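Local structure of hypothetical protein TM0894 (Thermotoga maritima, 1ZTC) at residues K16-G21 against D58-K63; L40-R45 against L139-V144; V82-I87 against G117-K122; L170-I175 against L207-D212. The protein is a dinuclear metal-binding protein of the metallo-beta-lactamase superfamily, probably a hydrolase and possibly an endoribonuclease that cuts RNA. One frame throughout, in Å; residues are numbered along the deposited sequence. Where two conformers were deposited one is given.

Interaction 1 of 4, residues K16-G21 against D58-K63; sequences KILVTG and DELEEK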
# COMPACT_ATOMS: atom_id res chain seq x y z
N LYS A 16 15.93 -17.98 -10.07
CA LYS A 16 14.65 -17.92 -9.43
C LYS A 16 14.36 -16.47 -9.07
O LYS A 16 15.19 -15.78 -8.48
CB LYS A 16 14.61 -18.80 -8.19
CG LYS A 16 13.17 -19.00 -7.64
CD LYS A 16 13.11 -19.91 -6.39
CE LYS A 16 11.67 -20.18 -5.86
NZ LYS A 16 10.69 -20.58 -6.93
N ILE A 17 13.17 -15.99 -9.43
CA ILE A 17 12.71 -14.68 -9.02
C ILE A 17 12.00 -14.84 -7.67
O ILE A 17 10.91 -15.39 -7.60
CB ILE A 17 11.82 -14.02 -10.08
CG1 ILE A 17 12.64 -13.80 -11.37
CG2 ILE A 17 11.32 -12.65 -9.59
CD1 ILE A 17 11.81 -13.48 -12.59
N LEU A 18 12.64 -14.39 -6.60
CA LEU A 18 12.09 -14.58 -5.27
C LEU A 18 10.93 -13.64 -4.97
O LEU A 18 9.98 -13.99 -4.26
CB LEU A 18 13.19 -14.37 -4.23
CG LEU A 18 14.43 -15.24 -4.36
CD1 LEU A 18 15.26 -15.10 -3.11
CD2 LEU A 18 14.07 -16.72 -4.62
N VAL A 19 11.04 -12.44 -5.51
CA VAL A 19 10.06 -11.38 -5.35
C VAL A 19 9.97 -10.62 -6.67
O VAL A 19 10.99 -10.23 -7.22
CB VAL A 19 10.57 -10.37 -4.28
CG1 VAL A 19 9.74 -9.10 -4.22
CG2 VAL A 19 10.73 -11.05 -2.91
N THR A 20 8.76 -10.38 -7.15
CA THR A 20 8.56 -9.35 -8.18
C THR A 20 8.18 -8.05 -7.48
O THR A 20 7.29 -8.00 -6.63
CB THR A 20 7.52 -9.70 -9.28
OG1 THR A 20 6.25 -9.86 -8.69
CG2 THR A 20 7.90 -10.98 -9.99
N GLY A 21 8.91 -7.00 -7.83
CA GLY A 21 8.83 -5.74 -7.11
C GLY A 21 7.61 -4.92 -7.43
O GLY A 21 6.85 -5.24 -8.34
N ASP A 58 8.29 -11.20 4.55
CA ASP A 58 7.49 -12.43 4.62
C ASP A 58 7.64 -13.26 3.34
O ASP A 58 7.67 -14.48 3.40
CB ASP A 58 6.00 -12.14 4.81
CG ASP A 58 5.69 -11.45 6.13
OD1 ASP A 58 6.51 -11.61 7.07
OD2 ASP A 58 4.62 -10.78 6.21
N GLU A 59 7.71 -12.60 2.19
CA GLU A 59 7.89 -13.34 0.94
C GLU A 59 9.26 -14.00 0.90
O GLU A 59 9.39 -15.16 0.47
CB GLU A 59 7.70 -12.46 -0.31
CG GLU A 59 7.55 -13.30 -1.59
CD GLU A 59 7.10 -12.50 -2.82
OE1 GLU A 59 7.11 -11.23 -2.78
OE2 GLU A 59 6.73 -13.17 -3.81
N LEU A 60 10.29 -13.26 1.33
CA LEU A 60 11.62 -13.82 1.36
C LEU A 60 11.74 -14.99 2.31
O LEU A 60 12.36 -15.99 1.98
CB LEU A 60 12.66 -12.75 1.68
CG LEU A 60 12.85 -11.77 0.52
CD1 LEU A 60 13.55 -10.52 1.03
CD2 LEU A 60 13.60 -12.39 -0.65
N GLU A 61 11.14 -14.86 3.49
CA GLU A 61 11.10 -15.94 4.46
C GLU A 61 10.59 -17.25 3.83
O GLU A 61 11.15 -18.34 4.00
CB GLU A 61 10.15 -15.53 5.59
CG GLU A 61 10.17 -16.39 6.85
CD GLU A 61 11.32 -16.01 7.73
OE1 GLU A 61 12.40 -16.59 7.56
OE2 GLU A 61 11.15 -15.08 8.53
N GLU A 62 9.48 -17.12 3.13
CA GLU A 62 8.81 -18.23 2.48
C GLU A 62 9.68 -18.82 1.35
O GLU A 62 9.80 -20.04 1.23
CB GLU A 62 7.50 -17.63 2.00
CG GLU A 62 6.53 -18.38 1.24
CD GLU A 62 5.39 -17.40 0.89
OE1 GLU A 62 4.58 -17.05 1.80
OE2 GLU A 62 5.38 -16.91 -0.27
N LYS A 63 10.32 -17.96 0.54
CA LYS A 63 11.16 -18.47 -0.55
C LYS A 63 12.47 -19.12 -0.04
O LYS A 63 12.88 -20.15 -0.54
CB LYS A 63 11.50 -17.38 -1.55
CG LYS A 63 10.31 -16.71 -2.19
CD LYS A 63 9.50 -17.65 -3.02
CE LYS A 63 8.16 -17.05 -3.38
NZ LYS A 63 8.28 -16.14 -4.50
O HOH W 1 9.66 -17.60 -6.62
O HOH W 2 6.78 -12.43 -6.36

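Interaction 2 of 4, residues L40-R45 against L139-V144; sequences LEHKDR and LFDEKV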
# COMPACT_ATOMS: atom_id res chain seq x y z
N LEU A 40 20.29 -16.58 -7.92
CA LEU A 40 20.99 -17.42 -8.89
C LEU A 40 21.87 -18.42 -8.18
O LEU A 40 22.54 -18.09 -7.20
CB LEU A 40 21.88 -16.57 -9.78
CG LEU A 40 21.20 -15.46 -10.57
CD1 LEU A 40 22.22 -14.42 -11.00
CD2 LEU A 40 20.50 -16.05 -11.80
N GLU A 41 21.86 -19.65 -8.68
CA GLU A 41 22.78 -20.68 -8.22
C GLU A 41 23.71 -21.05 -9.37
O GLU A 41 23.26 -21.37 -10.46
CB GLU A 41 22.02 -21.93 -7.74
CG GLU A 41 21.36 -21.76 -6.39
CD GLU A 41 20.68 -23.03 -5.86
OE1 GLU A 41 20.75 -24.08 -6.55
OE2 GLU A 41 20.09 -22.95 -4.73
N HIS A 42 25.01 -21.00 -9.10
CA HIS A 42 26.04 -21.37 -10.05
C HIS A 42 27.19 -21.96 -9.28
O HIS A 42 27.76 -21.30 -8.42
CB HIS A 42 26.52 -20.15 -10.82
CG HIS A 42 27.63 -20.45 -11.77
ND1 HIS A 42 27.45 -21.19 -12.92
CD2 HIS A 42 28.94 -20.10 -11.74
CE1 HIS A 42 28.60 -21.28 -13.56
NE2 HIS A 42 29.52 -20.63 -12.87
N LYS A 43 27.53 -23.20 -9.61
CA LYS A 43 28.52 -23.97 -8.87
C LYS A 43 28.21 -23.90 -7.37
O LYS A 43 27.15 -24.31 -6.92
CB LYS A 43 29.95 -23.52 -9.20
CG LYS A 43 30.37 -23.71 -10.65
CD LYS A 43 31.79 -23.19 -10.85
CE LYS A 43 32.34 -23.55 -12.22
NZ LYS A 43 33.67 -22.90 -12.48
N ASP A 44 29.14 -23.35 -6.60
CA ASP A 44 29.03 -23.21 -5.16
C ASP A 44 28.56 -21.82 -4.73
O ASP A 44 28.61 -21.48 -3.55
CB ASP A 44 30.43 -23.47 -4.55
CG ASP A 44 31.56 -22.56 -5.18
OD1 ASP A 44 31.49 -22.19 -6.39
OD2 ASP A 44 32.52 -22.22 -4.45
N ARG A 45 28.14 -21.01 -5.69
CA ARG A 45 27.73 -19.65 -5.41
C ARG A 45 26.21 -19.56 -5.29
O ARG A 45 25.46 -20.16 -6.06
CB ARG A 45 28.23 -18.70 -6.50
CG ARG A 45 29.69 -18.85 -6.86
CD ARG A 45 30.62 -18.71 -5.69
NE ARG A 45 30.92 -17.31 -5.38
CZ ARG A 45 31.69 -16.91 -4.36
NH1 ARG A 45 32.24 -17.80 -3.53
NH2 ARG A 45 31.89 -15.62 -4.17
N LEU A 139 31.27 -11.80 -15.15
CA LEU A 139 31.43 -12.44 -13.85
C LEU A 139 30.87 -13.85 -13.86
O LEU A 139 30.02 -14.19 -14.69
CB LEU A 139 30.66 -11.65 -12.79
CG LEU A 139 31.01 -10.17 -12.57
CD1 LEU A 139 30.05 -9.51 -11.59
CD2 LEU A 139 32.46 -10.02 -12.08
N PHE A 140 31.31 -14.65 -12.89
CA PHE A 140 30.82 -16.02 -12.64
C PHE A 140 30.97 -16.89 -13.88
O PHE A 140 29.97 -17.32 -14.47
CB PHE A 140 29.37 -16.02 -12.13
CG PHE A 140 29.19 -15.21 -10.88
CD1 PHE A 140 29.67 -15.67 -9.67
CD2 PHE A 140 28.57 -13.96 -10.92
CE1 PHE A 140 29.54 -14.91 -8.51
CE2 PHE A 140 28.43 -13.18 -9.76
CZ PHE A 140 28.92 -13.66 -8.56
N ASP A 141 32.23 -17.11 -14.28
CA ASP A 141 32.55 -17.86 -15.47
C ASP A 141 31.78 -17.34 -16.67
O ASP A 141 31.23 -18.10 -17.45
CB ASP A 141 32.30 -19.37 -15.29
CG ASP A 141 33.01 -19.96 -14.06
OD1 ASP A 141 34.21 -19.68 -13.84
OD2 ASP A 141 32.35 -20.69 -13.30
N GLU A 142 31.74 -16.01 -16.79
CA GLU A 142 31.11 -15.33 -17.92
C GLU A 142 29.60 -15.50 -18.04
O GLU A 142 29.02 -15.14 -19.07
CB GLU A 142 31.86 -15.65 -19.20
CG GLU A 142 33.39 -15.49 -19.00
CD GLU A 142 34.15 -15.27 -20.29
OE1 GLU A 142 33.55 -14.72 -21.25
OE2 GLU A 142 35.35 -15.64 -20.35
N LYS A 143 28.95 -15.95 -16.96
CA LYS A 143 27.49 -16.12 -16.97
C LYS A 143 26.76 -14.80 -16.74
O LYS A 143 25.55 -14.69 -17.04
CB LYS A 143 27.09 -17.11 -15.87
CG LYS A 143 27.59 -18.53 -16.11
CD LYS A 143 26.86 -19.16 -17.27
CE LYS A 143 27.20 -20.66 -17.40
NZ LYS A 143 27.13 -21.05 -18.85
N VAL A 144 27.47 -13.82 -16.16
CA VAL A 144 26.88 -12.54 -15.80
C VAL A 144 27.69 -11.44 -16.45
O VAL A 144 28.89 -11.32 -16.22
CB VAL A 144 26.85 -12.35 -14.28
CG1 VAL A 144 26.26 -10.98 -13.92
CG2 VAL A 144 26.03 -13.46 -13.65

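Interaction 3 of 4, residues V82-I87 against G117-K122; sequences VHLDHI and GRIYSK. With NI (nickel (II) ion), chain E; NI (nickel (II) ion), chain F.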
# COMPACT_ATOMS: atom_id res chain seq x y z
N VAL A 82 22.28 2.04 -5.66
CA VAL A 82 22.21 2.26 -4.24
C VAL A 82 20.99 3.10 -3.90
O VAL A 82 21.10 4.29 -3.65
CB VAL A 82 23.53 2.90 -3.76
CG1 VAL A 82 23.46 3.17 -2.23
CG2 VAL A 82 24.65 1.98 -4.11
N HIS A 83 19.82 2.47 -3.98
CA HIS A 83 18.58 3.03 -3.52
C HIS A 83 18.04 2.03 -2.53
O HIS A 83 18.09 0.80 -2.76
CB HIS A 83 17.56 3.31 -4.65
CG HIS A 83 17.84 4.58 -5.41
ND1 HIS A 83 17.12 4.96 -6.53
CD2 HIS A 83 18.80 5.53 -5.26
CE1 HIS A 83 17.62 6.09 -7.02
NE2 HIS A 83 18.64 6.45 -6.26
N LEU A 84 17.51 2.56 -1.44
CA LEU A 84 17.14 1.76 -0.28
C LEU A 84 16.19 0.59 -0.58
O LEU A 84 16.28 -0.48 0.01
CB LEU A 84 16.47 2.68 0.74
CG LEU A 84 16.58 2.26 2.19
CD1 LEU A 84 18.03 2.05 2.62
CD2 LEU A 84 15.88 3.34 3.04
N ASP A 85 15.24 0.83 -1.49
CA ASP A 85 14.23 -0.20 -1.84
C ASP A 85 14.84 -1.41 -2.60
O ASP A 85 14.23 -2.49 -2.70
CB ASP A 85 13.07 0.44 -2.63
CG ASP A 85 13.52 1.13 -3.91
OD1 ASP A 85 14.51 1.91 -3.91
OD2 ASP A 85 12.91 0.84 -4.95
N HIS A 86 16.08 -1.24 -3.05
CA HIS A 86 16.88 -2.30 -3.68
C HIS A 86 17.92 -2.96 -2.75
O HIS A 86 18.28 -4.14 -2.91
CB HIS A 86 17.60 -1.69 -4.90
CG HIS A 86 16.68 -1.33 -6.02
ND1 HIS A 86 16.65 -2.02 -7.21
CD2 HIS A 86 15.71 -0.38 -6.10
CE1 HIS A 86 15.72 -1.50 -7.99
NE2 HIS A 86 15.12 -0.52 -7.34
N ILE A 87 18.46 -2.19 -1.81
CA ILE A 87 19.61 -2.62 -1.04
C ILE A 87 19.36 -2.95 0.43
O ILE A 87 20.24 -3.53 1.08
CB ILE A 87 20.74 -1.56 -1.09
CG1 ILE A 87 20.31 -0.28 -0.33
CG2 ILE A 87 21.13 -1.27 -2.52
CD1 ILE A 87 21.35 0.76 -0.23
N GLY A 117 19.51 9.74 5.42
CA GLY A 117 20.95 9.61 5.30
C GLY A 117 21.53 8.64 6.31
O GLY A 117 22.43 7.86 6.00
N ARG A 118 20.98 8.66 7.53
CA ARG A 118 21.36 7.73 8.56
C ARG A 118 21.11 6.30 8.15
O ARG A 118 21.93 5.43 8.41
CB ARG A 118 20.61 8.00 9.87
CG ARG A 118 21.11 7.16 11.07
CD ARG A 118 22.50 7.55 11.62
NE ARG A 118 22.45 8.92 12.14
CZ ARG A 118 21.93 9.25 13.30
NH1 ARG A 118 21.41 8.32 14.11
NH2 ARG A 118 21.85 10.52 13.62
N ILE A 119 19.94 6.04 7.56
CA ILE A 119 19.58 4.68 7.21
C ILE A 119 20.51 4.18 6.07
O ILE A 119 21.06 3.09 6.12
CB ILE A 119 18.04 4.55 6.83
CG1 ILE A 119 17.14 4.93 8.01
CG2 ILE A 119 17.74 3.14 6.38
CD1 ILE A 119 17.31 4.04 9.23
N TYR A 120 20.72 5.02 5.05
CA TYR A 120 21.68 4.68 3.98
C TYR A 120 23.07 4.38 4.52
O TYR A 120 23.70 3.39 4.17
CB TYR A 120 21.77 5.83 2.95
CG TYR A 120 20.74 5.72 1.83
CD1 TYR A 120 19.46 6.24 1.97
CD2 TYR A 120 21.06 5.09 0.62
CE1 TYR A 120 18.51 6.13 0.94
CE2 TYR A 120 20.12 4.97 -0.42
CZ TYR A 120 18.87 5.50 -0.26
OH TYR A 120 17.96 5.37 -1.28
N SER A 121 23.53 5.22 5.42
CA SER A 121 24.86 5.04 5.97
C SER A 121 25.02 3.75 6.74
O SER A 121 26.04 3.09 6.61
CB SER A 121 25.20 6.18 6.92
OG SER A 121 25.17 7.37 6.18
N LYS A 122 24.01 3.41 7.54
CA LYS A 122 24.05 2.16 8.29
C LYS A 122 24.04 0.95 7.36
O LYS A 122 24.78 0.02 7.56
CB LYS A 122 22.90 2.11 9.28
CG LYS A 122 23.13 3.12 10.43
CD LYS A 122 21.83 3.33 11.26
CE LYS A 122 21.92 2.75 12.66
NZ LYS A 122 23.24 2.97 13.33
NI NI E . 13.66 1.14 -7.70
NI NI F . 16.11 3.71 -8.02
O HOH W 3 12.29 3.26 -7.13
O HOH W 4 14.94 2.84 -6.39
O HOH W 5 14.00 4.89 -7.83

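Interaction 4 of 4, residues L170-I175 against L207-D212; sequences LITGDI and LVFPHD. With NI (nickel (II) ion), chain E; NI (nickel (II) ion), chain F.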
# COMPACT_ATOMS: atom_id res chain seq x y z
N LEU A 170 17.72 -10.24 -18.99
CA LEU A 170 18.22 -8.91 -18.66
C LEU A 170 17.55 -8.39 -17.39
O LEU A 170 16.32 -8.18 -17.36
CB LEU A 170 17.99 -7.91 -19.80
CG LEU A 170 18.53 -6.48 -19.57
CD1 LEU A 170 20.02 -6.49 -19.34
CD2 LEU A 170 18.19 -5.57 -20.70
N ILE A 171 18.36 -8.20 -16.35
CA ILE A 171 17.96 -7.50 -15.13
C ILE A 171 18.17 -6.00 -15.40
O ILE A 171 19.29 -5.51 -15.45
CB ILE A 171 18.81 -7.92 -13.92
CG1 ILE A 171 18.92 -9.45 -13.80
CG2 ILE A 171 18.26 -7.25 -12.62
CD1 ILE A 171 17.63 -10.18 -13.76
N THR A 172 17.09 -5.29 -15.68
CA THR A 172 17.20 -3.92 -16.22
C THR A 172 17.63 -2.92 -15.19
O THR A 172 18.41 -2.00 -15.49
CB THR A 172 15.88 -3.44 -16.84
OG1 THR A 172 14.86 -3.32 -15.84
CG2 THR A 172 15.42 -4.39 -17.92
N GLY A 173 17.12 -3.12 -13.96
CA GLY A 173 17.17 -2.09 -12.95
C GLY A 173 16.22 -0.97 -13.34
O GLY A 173 15.33 -1.12 -14.21
N ASP A 174 16.41 0.16 -12.67
CA ASP A 174 15.46 1.25 -12.71
C ASP A 174 15.52 2.14 -13.93
O ASP A 174 14.81 3.14 -13.99
CB ASP A 174 15.62 2.09 -11.46
CG ASP A 174 14.74 1.61 -10.32
OD1 ASP A 174 13.82 0.82 -10.52
OD2 ASP A 174 14.94 2.07 -9.22
N ILE A 175 16.36 1.80 -14.91
CA ILE A 175 16.27 2.48 -16.19
C ILE A 175 14.92 2.17 -16.87
O ILE A 175 14.47 2.94 -17.70
CB ILE A 175 17.45 2.12 -17.12
CG1 ILE A 175 17.46 0.63 -17.41
CG2 ILE A 175 18.76 2.60 -16.50
CD1 ILE A 175 18.50 0.21 -18.42
N LEU A 207 12.91 -9.99 -19.87
CA LEU A 207 13.20 -8.72 -19.19
C LEU A 207 12.71 -8.79 -17.76
O LEU A 207 11.52 -9.04 -17.52
CB LEU A 207 12.48 -7.56 -19.88
CG LEU A 207 12.99 -7.22 -21.28
CD1 LEU A 207 11.87 -6.63 -22.13
CD2 LEU A 207 14.22 -6.31 -21.22
N VAL A 208 13.62 -8.60 -16.82
CA VAL A 208 13.27 -8.59 -15.40
C VAL A 208 13.35 -7.16 -14.89
O VAL A 208 14.44 -6.62 -14.69
CB VAL A 208 14.18 -9.54 -14.59
CG1 VAL A 208 13.90 -9.43 -13.07
CG2 VAL A 208 13.97 -11.00 -15.05
N PHE A 209 12.19 -6.56 -14.69
CA PHE A 209 12.06 -5.19 -14.20
C PHE A 209 12.12 -5.18 -12.66
O PHE A 209 11.85 -6.18 -12.01
CB PHE A 209 10.73 -4.58 -14.65
CG PHE A 209 10.47 -4.68 -16.12
CD1 PHE A 209 11.24 -3.95 -17.02
CD2 PHE A 209 9.45 -5.46 -16.60
CE1 PHE A 209 11.00 -4.05 -18.39
CE2 PHE A 209 9.20 -5.55 -17.95
CZ PHE A 209 9.97 -4.85 -18.83
N PRO A 210 12.54 -4.05 -12.09
CA PRO A 210 12.64 -3.97 -10.62
C PRO A 210 11.34 -3.73 -9.88
O PRO A 210 11.30 -3.91 -8.66
CB PRO A 210 13.60 -2.79 -10.43
CG PRO A 210 13.30 -1.90 -11.64
CD PRO A 210 13.10 -2.85 -12.75
N HIS A 211 10.30 -3.26 -10.58
CA HIS A 211 9.01 -2.91 -9.94
C HIS A 211 7.83 -3.38 -10.75
O HIS A 211 6.80 -2.70 -10.79
CB HIS A 211 8.93 -1.39 -9.70
CG HIS A 211 10.04 -0.91 -8.84
ND1 HIS A 211 10.10 -1.21 -7.50
CD2 HIS A 211 11.20 -0.26 -9.14
CE1 HIS A 211 11.24 -0.75 -7.00
NE2 HIS A 211 11.93 -0.20 -7.98
N ASP A 212 7.98 -4.55 -11.37
CA ASP A 212 6.89 -5.16 -12.09
C ASP A 212 7.22 -6.63 -12.30
O ASP A 212 8.33 -7.05 -12.03
CB ASP A 212 6.67 -4.45 -13.43
CG ASP A 212 5.26 -4.60 -13.95
OD1 ASP A 212 4.46 -5.44 -13.42
OD2 ASP A 212 4.93 -3.84 -14.88
NI NI E . 13.66 1.14 -7.70
NI NI F . 16.11 3.71 -8.02
O HOH W 6 15.58 -5.07 -12.55
O HOH W 3 12.29 3.26 -7.13
O HOH W 4 14.94 2.84 -6.39
O HOH W 5 14.00 4.89 -7.83

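Interaction 1 of 4, residues K16-G21 against D58-K63
Lys16 meets Lys63 through the aliphatic parts of both chains, CE of Lys16 lying 4.4 Å from CD of Lys63. Their ammonium groups stay apart, but one water accepts from both, weakly from Lys16 NZ, and donates to Ile17 O. Leu18 and Lys63 bury the largest areas here. Leu18 O accepts from Lys63 NZ at 2.8 Å, with the donor standing above the carbonyl plane, 39° out of it. The lysine chain, bent at chi2 and chi4, folds over this oxygen to get there, while Lys63 CB lies 4.1 Å from Leu18 CD2. CD1 of Leu18 rests on Leu60 CD2 at 4.0 Å, the two side chains crossing at about a right angle. Strand 13-19 is the outermost of the six-stranded mixed sheet within this chain, and helix 58-63 packs against its 16-19 part with axes 8.1 Å apart and N-to-C directions at 141°. Leu18 and Val19 both face Val37 in a classic beta bulge. Val19 CG2 reaches Leu60 CD2 at 3.9 Å and also touches Glu59 OE1 at 3.6 Å. Glu59 OE1 forms a salt bridge with Arg29 of the second subunit; within the helix Lys63 NZ makes a long, weak one to Glu59 OE2. At Thr20 the backbone N is joined to Glu59 OE2 through a second water, donating to it at 3.0 Å.

Interaction 2 of 4, residues L40-R45 against L139-V144
Two beta turns meet at the surface here: a type II' turn from His42 to Arg45, which joins strands 37-42 and 45-49 of one sheet, and a type I' turn from Phe140 to Lys143, which joins 138-139 and 144-148 of the other. Asp141 OD2 is the polar centre. His42 NE2 donates to Asp141 OD2 at 2.9 Å in a nearly straight bond (167°), with the oxygen close to the imidazole plane and met on its anti side. Lys43 NZ forms a salt bridge with the same Asp141 OD2 at 2.7 Å, approaching from the opposite face of the carboxylate, so two donors grip one oxygen. The lysine chain runs extended beyond CG to make that reach. His42 has CG anti to the backbone N (chi1 177°), which carries its ring across to the second turn. Lys143 CG sits over one face of the His42 ring, 4.2 Å from its centroid, in a CH-pi contact. Phe140 CB approaches His42 CD2 at 4.1 Å, and the phenyl ring meets Arg45 edge to edge, Phe140 CE1 to Arg45 NE at 4.2 Å; the guanidinium itself forms a salt bridge with Asp76. Tight hairpin turns at the ends of two facing sheets, pinned together by side chains, suit the beta-sandwich core of the metallo-beta-lactamase fold.

Interaction 3 of 4, residues V82-I87 against G117-K122
The Tyr120 ring has Leu84 CD1 over one face, while Val82 O and the CA of His83 lie at its edge near the ring plane, Val82 O being 3.4 Å from CE2. Tyr120 OH accepts from Leu84 N at 2.9 Å, with an N-H...O angle of 153°. This amide belongs to the first residue of helix 84-87, directly after His83 at the N-cap position, so the tyrosine from helix 114-125 holds the start of that helix. Leu84 CB lies 3.8 Å from Tyr120 CZ. With CG anti to the backbone N (chi1 -153°), Leu84 sends CD2 to Ile119 CG2, also at 3.8 Å. Residues 81-86 form the HxHxDH metal-binding motif of the metallo-beta-lactamase superfamily. Nearby, His83 ND1 binds one nickel ion at 2.2 Å and His86 NE2 the other at the same distance. Tyr120 is thus a second-shell residue, touching the backbone that carries these ligands. Asp85 belongs to the second nickel site, and its OD1 accepts from a water at 2.7 Å that lies within bonding distance of both metals. His81, His152, Asp174 and His211 supply the remaining protein ligands. Val82 CG1 flanks Tyr120 CD2, and Leu84 also packs on Met57 of the second subunit.

Interaction 4 of 4, residues L170-I175 against L207-D212
Leu170 and Ile171 are paired in parallel with Leu207 and Val208, and this strand pair is the dry, directly bonded part of the contact. Val208 N donates to Leu170 O at 2.8 Å, nearly straight at 173°, and Thr172 N returns a bond to Val208 O at 3.1 Å. On one face of the sheet Ile171 CD1 packs 3.6 Å from Val208 CB, the two side chains pointing the same way; on the other, Leu170 and Leu207 bring their CD2 methyls together less closely, at 4.1 Å. Past Thr172 a water takes over, accepting from Gly173 N and donating to Val208 O. Thr172 OG1, placed between the backbone N and the carbonyl carbon (chi1 65°), reaches forward to donate to Gly173 O in its carbonyl plane, on a lone pair. The Pro210 ring packs against the 172-174 backbone, its CD 3.2 Å from Gly173 O. By contrast the dinuclear end is hydrated and held by metal, yet not loosely packed. Asp174 OD2 bridges both nickel ions, and His211 NE2 binds one at 2.2 Å. Asp174 OD1 lies at the imidazole edge, 3.2 Å from His211 CD2, while ND1 donates to Gly22 O. Strand 206-208 is the outermost strand of the five-stranded sheet within this chain, beside 169-171, with Leu170 covered by helix 192-201 and Leu207 and Phe209 by helix 179-187.

Interactions 1 and 2 reach the same six-stranded sheet, with centres 20 Å apart, and their segments alternate along the chain; interaction 2 also ties that sheet to the five-stranded one, whose far edge holds interaction 4. Interaction 3 is nested inside the loop closed by interaction 2, on the opposite side of the chain's centre, their own centres 26 Å apart. Interactions 3 and 4 meet at the two nickel ions, sharing both metals and three waters, although their centres are 19 Å apart. The metal site therefore draws on segments far apart in sequence. Interaction 4 also touches interaction 1, where Ile17 packs on Val208. Interactions 1 and 3, in separate parts of the chain, both touch the second subunit.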